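EreC (Klebsiella pneumoniae, PDB 6XCQ) is an erythromycin esterase that confers macrolide resistance, probably by hydrolysing the macrolactone ring of the antibiotic. Local coordinates at residues E275-V289 with G319-A331. The protein carries 1 engineered substitution. Residues are numbered along the deposited sequence; the frame is centred on the assembly and turned at random.
Sequences EGDTSVRDSYMAGVV and GELTAVPMGQHLA
Helix 279-289, touching M326, H329 and L330, packs at 42° against the short helix 326-330, axes 8.2 Å apart, while the turn G276-S279 lies along strand 322-323. E320 reaches that type I turn with a chain bent at chi2 (68°), which brings OE1 to G276 N at 2.9 Å, nearly straight but 31° out of the carboxylate plane. S279 OG works both ways: it donates to G276 O and accepts V324 N at 2.9 Å, tying the turn to the end of the strand. D282 OD2 takes M326 N on its anti lone pair at 2.8 Å, holding the N-terminal end of helix 326-330, just after P325 at its N-cap position; N309 ND2 is a second donor to this buried oxygen. Beyond strand 301-304 of the central mixed sheet, the chain passes through the 315-317/320-323 hairpin and returns to helix 279-295, the two helices covering L303 through V289, M326 and L330. A286 CB sits 3.4 Å from H329 CB and 3.8 Å from M326 CG, and V289 CG1 meets L330 CD2 crosswise. S283 CA lies over one face of the H329 imidazole, offset toward its rim, in a CH-pi contact 4.2 Å from the centroid. A water bridges H329 NE2, S279 O and V324 O.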
loop_
_atom_site.group_PDB
_atom_site.type_symbol
_atom_site.label_atom_id
_atom_site.label_comp_id
_atom_site.label_asym_id
_atom_site.label_seq_id
_atom_site.Cartn_x
_atom_site.Cartn_y
_atom_site.Cartn_z
ATOM N N GLU A 275 9.103 -5.776 19.637
ATOM C CA GLU A 275 8.311 -4.561 19.484
ATOM C C GLU A 275 8.972 -3.608 18.495
ATOM O O GLU A 275 10.183 -3.368 18.554
ATOM C CB GLU A 275 8.138 -3.863 20.830
ATOM C CG GLU A 275 7.481 -2.505 20.698
ATOM C CD GLU A 275 7.362 -1.787 22.020
ATOM O OE1 GLU A 275 8.397 -1.578 22.676
ATOM O OE2 GLU A 275 6.230 -1.442 22.407
ATOM N N GLY A 276 8.167 -3.065 17.584
ATOM C CA GLY A 276 8.652 -2.161 16.563
ATOM C C GLY A 276 9.141 -2.815 15.283
ATOM O O GLY A 276 9.311 -2.112 14.279
ATOM N N ASP A 277 9.360 -4.137 15.270
ATOM C CA ASP A 277 9.933 -4.767 14.080
ATOM C C ASP A 277 9.030 -4.617 12.860
ATOM O O ASP A 277 9.531 -4.530 11.732
ATOM C CB ASP A 277 10.236 -6.244 14.340
ATOM C CG ASP A 277 11.706 -6.493 14.703
ATOM O OD1 ASP A 277 12.498 -5.518 14.792
ATOM O OD2 ASP A 277 12.074 -7.676 14.889
ATOM N N THR A 278 7.708 -4.533 13.054
ATOM C CA THR A 278 6.826 -4.398 11.895
ATOM C C THR A 278 6.904 -3.021 11.230
ATOM O O THR A 278 6.169 -2.783 10.266
ATOM C CB THR A 278 5.377 -4.718 12.276
ATOM O OG1 THR A 278 4.920 -3.779 13.256
ATOM C CG2 THR A 278 5.272 -6.133 12.849
ATOM N N SER A 279 7.777 -2.119 11.682
ATOM C CA SER A 279 8.019 -0.876 10.956
ATOM C C SER A 279 8.868 -1.070 9.700
ATOM O O SER A 279 8.963 -0.147 8.884
ATOM C CB SER A 279 8.731 0.143 11.854
ATOM O OG SER A 279 8.202 0.145 13.166
ATOM N N VAL A 280 9.483 -2.239 9.518
ATOM C CA VAL A 280 10.520 -2.359 8.494
ATOM C C VAL A 280 9.910 -2.297 7.099
ATOM O O VAL A 280 10.393 -1.566 6.227
ATOM C CB VAL A 280 11.338 -3.645 8.711
ATOM C CG1 VAL A 280 12.090 -4.007 7.451
ATOM C CG2 VAL A 280 12.314 -3.453 9.869
ATOM N N ARG A 281 8.843 -3.060 6.856
ATOM C CA ARG A 281 8.180 -2.971 5.556
ATOM C C ARG A 281 7.656 -1.562 5.284
ATOM O O ARG A 281 7.805 -1.048 4.168
ATOM C CB ARG A 281 7.039 -3.983 5.461
ATOM C CG ARG A 281 6.264 -3.855 4.162
ATOM C CD ARG A 281 5.049 -4.745 4.097
ATOM N NE ARG A 281 4.013 -4.138 3.260
ATOM C CZ ARG A 281 2.920 -3.533 3.720
ATOM N NH1 ARG A 281 2.682 -3.463 5.030
ATOM N NH2 ARG A 281 2.050 -3.015 2.859
ATOM N N ASP A 282 7.030 -0.916 6.276
ATOM C CA ASP A 282 6.509 0.431 6.017
ATOM C C ASP A 282 7.621 1.436 5.746
ATOM O O ASP A 282 7.395 2.432 5.047
ATOM C CB ASP A 282 5.667 0.971 7.169
ATOM C CG ASP A 282 4.205 0.538 7.089
ATOM O OD1 ASP A 282 3.945 -0.668 6.906
ATOM O OD2 ASP A 282 3.330 1.428 7.125
ATOM N N SER A 283 8.808 1.233 6.307
ATOM C CA SER A 283 9.867 2.189 5.994
ATOM C C SER A 283 10.406 1.965 4.585
ATOM O O SER A 283 10.819 2.919 3.929
ATOM C CB SER A 283 10.999 2.116 7.026
ATOM O OG SER A 283 11.769 0.933 6.905
ATOM N N TYR A 284 10.391 0.719 4.104
ATOM C CA TYR A 284 10.665 0.469 2.694
ATOM C C TYR A 284 9.719 1.258 1.798
ATOM O O TYR A 284 10.161 2.000 0.914
ATOM C CB TYR A 284 10.558 -1.025 2.388
ATOM C CG TYR A 284 10.756 -1.308 0.926
ATOM C CD1 TYR A 284 12.036 -1.399 0.393
ATOM C CD2 TYR A 284 9.668 -1.454 0.067
ATOM C CE1 TYR A 284 12.239 -1.646 -0.948
ATOM C CE2 TYR A 284 9.858 -1.706 -1.277
ATOM C CZ TYR A 284 11.150 -1.801 -1.778
ATOM O OH TYR A 284 11.366 -2.046 -3.112
ATOM N N MET A 285 8.403 1.096 2.005
ATOM C CA MET A 285 7.418 1.839 1.219
ATOM C C MET A 285 7.673 3.347 1.247
ATOM O O MET A 285 7.614 4.010 0.205
ATOM C CB MET A 285 6.004 1.532 1.728
ATOM C CG MET A 285 5.567 0.124 1.360
ATOM S SD MET A 285 3.811 -0.122 1.604
ATOM C CE MET A 285 3.833 -0.141 3.365
ATOM N N ALA A 286 7.937 3.909 2.435
ATOM C CA ALA A 286 8.221 5.341 2.526
ATOM C C ALA A 286 9.450 5.707 1.704
ATOM O O ALA A 286 9.479 6.756 1.048
ATOM C CB ALA A 286 8.430 5.767 3.980
ATOM N N GLY A 287 10.471 4.853 1.738
ATOM C CA GLY A 287 11.656 5.085 0.928
ATOM C C GLY A 287 11.367 5.097 -0.563
ATOM O O GLY A 287 11.847 5.971 -1.290
ATOM N N VAL A 288 10.586 4.125 -1.046
ATOM C CA VAL A 288 10.291 4.087 -2.482
ATOM C C VAL A 288 9.543 5.347 -2.902
ATOM O O VAL A 288 9.866 5.956 -3.927
ATOM C CB VAL A 288 9.520 2.803 -2.860
ATOM C CG1 VAL A 288 9.001 2.890 -4.281
ATOM C CG2 VAL A 288 10.399 1.567 -2.714
ATOM N N VAL A 289 8.559 5.787 -2.100
ATOM C CA VAL A 289 7.782 6.981 -2.451
ATOM C C VAL A 289 8.677 8.217 -2.451
ATOM O O VAL A 289 8.617 9.056 -3.359
ATOM C CB VAL A 289 6.592 7.172 -1.487
ATOM C CG1 VAL A 289 5.921 8.522 -1.726
ATOM C CG2 VAL A 289 5.557 6.056 -1.665
ATOM N N GLY A 319 -1.001 -7.597 17.095
ATOM C CA GLY A 319 0.193 -8.099 17.738
ATOM C C GLY A 319 1.366 -7.150 17.810
ATOM O O GLY A 319 2.467 -7.580 18.164
ATOM N N GLU A 320 1.174 -5.868 17.500
ATOM C CA GLU A 320 2.258 -4.890 17.489
ATOM C C GLU A 320 1.958 -3.798 18.506
ATOM O O GLU A 320 1.026 -3.007 18.321
ATOM C CB GLU A 320 2.441 -4.288 16.098
ATOM C CG GLU A 320 3.468 -3.172 16.064
ATOM C CD GLU A 320 4.888 -3.669 16.307
ATOM O OE1 GLU A 320 5.336 -3.624 17.478
ATOM O OE2 GLU A 320 5.552 -4.099 15.326
ATOM N N LEU A 321 2.769 -3.739 19.567
ATOM C CA LEU A 321 2.572 -2.714 20.586
ATOM C C LEU A 321 2.803 -1.315 20.034
ATOM O O LEU A 321 2.145 -0.362 20.467
ATOM C CB LEU A 321 3.497 -2.957 21.773
ATOM C CG LEU A 321 3.091 -4.055 22.748
ATOM C CD1 LEU A 321 3.976 -3.970 23.968
ATOM C CD2 LEU A 321 1.629 -3.912 23.128
ATOM N N THR A 322 3.736 -1.164 19.096
ATOM C CA THR A 322 3.994 0.134 18.498
ATOM C C THR A 322 4.798 -0.104 17.235
ATOM O O THR A 322 5.843 -0.761 17.284
ATOM C CB THR A 322 4.760 1.065 19.458
ATOM O OG1 THR A 322 3.958 1.367 20.605
ATOM C CG2 THR A 322 5.148 2.368 18.765
ATOM N N ALA A 323 4.306 0.374 16.097
ATOM C CA ALA A 323 5.102 0.401 14.876
ATOM C C ALA A 323 5.053 1.798 14.284
ATOM O O ALA A 323 4.103 2.565 14.496
ATOM C CB ALA A 323 4.634 -0.614 13.839
ATOM N N VAL A 324 6.115 2.135 13.570
ATOM C CA VAL A 324 6.206 3.401 12.857
ATOM C C VAL A 324 5.607 3.179 11.470
ATOM O O VAL A 324 6.092 2.305 10.739
ATOM C CB VAL A 324 7.661 3.867 12.766
ATOM C CG1 VAL A 324 7.765 5.114 11.910
ATOM C CG2 VAL A 324 8.218 4.110 14.158
ATOM N N PRO A 325 4.545 3.884 11.100
ATOM C CA PRO A 325 3.941 3.674 9.779
ATOM C C PRO A 325 4.681 4.443 8.701
ATOM O O PRO A 325 5.412 5.394 8.971
ATOM C CB PRO A 325 2.522 4.231 9.942
ATOM C CG PRO A 325 2.695 5.296 10.988
ATOM C CD PRO A 325 3.797 4.864 11.905
ATOM N N MET A 326 4.440 4.023 7.454
ATOM C CA MET A 326 4.966 4.745 6.299
ATOM C C MET A 326 4.672 6.244 6.389
ATOM O O MET A 326 5.551 7.079 6.154
ATOM C CB MET A 326 4.375 4.160 5.015
ATOM C CG MET A 326 4.694 4.976 3.764
ATOM S SD MET A 326 3.708 4.493 2.324
ATOM C CE MET A 326 2.064 5.004 2.824
ATOM N N GLY A 327 3.438 6.609 6.751
ATOM C CA GLY A 327 3.082 8.022 6.790
ATOM C C GLY A 327 3.918 8.851 7.754
ATOM O O GLY A 327 4.138 10.043 7.520
ATOM N N GLN A 328 4.392 8.245 8.846
ATOM C CA GLN A 328 5.191 9.001 9.806
ATOM C C GLN A 328 6.546 9.360 9.208
ATOM O O GLN A 328 7.077 10.447 9.476
ATOM C CB GLN A 328 5.359 8.219 11.118
ATOM C CG GLN A 328 6.100 9.004 12.236
ATOM C CD GLN A 328 6.053 8.339 13.612
ATOM O OE1 GLN A 328 5.470 7.267 13.784
ATOM N NE2 GLN A 328 6.667 8.987 14.608
ATOM N N HIS A 329 7.111 8.470 8.381
ATOM C CA HIS A 329 8.315 8.816 7.630
ATOM C C HIS A 329 8.029 9.942 6.644
ATOM O O HIS A 329 8.755 10.940 6.591
ATOM C CB HIS A 329 8.861 7.595 6.870
ATOM C CG HIS A 329 9.363 6.483 7.742
ATOM N ND1 HIS A 329 10.680 6.375 8.129
ATOM C CD2 HIS A 329 8.724 5.414 8.278
ATOM C CE1 HIS A 329 10.834 5.285 8.861
ATOM N NE2 HIS A 329 9.662 4.681 8.964
ATOM N N LEU A 330 6.974 9.789 5.842
ATOM C CA LEU A 330 6.657 10.789 4.830
ATOM C C LEU A 330 6.324 12.142 5.437
ATOM O O LEU A 330 6.640 13.183 4.844
ATOM C CB LEU A 330 5.491 10.303 3.974
ATOM C CG LEU A 330 5.784 9.073 3.123
ATOM C CD1 LEU A 330 4.505 8.679 2.353
ATOM C CD2 LEU A 330 6.980 9.347 2.180
ATOM N N ALA A 331 5.683 12.162 6.601
ATOM C CA ALA A 331 5.429 13.434 7.278
ATOM C C ALA A 331 6.706 14.160 7.677
ATOM O O ALA A 331 6.638 15.349 8.011
ATOM C CB ALA A 331 4.567 13.219 8.525
HETATM O O HOH W 1 4.960 0.369 23.698
HETATM O O HOH W 2 8.364 2.602 9.267
#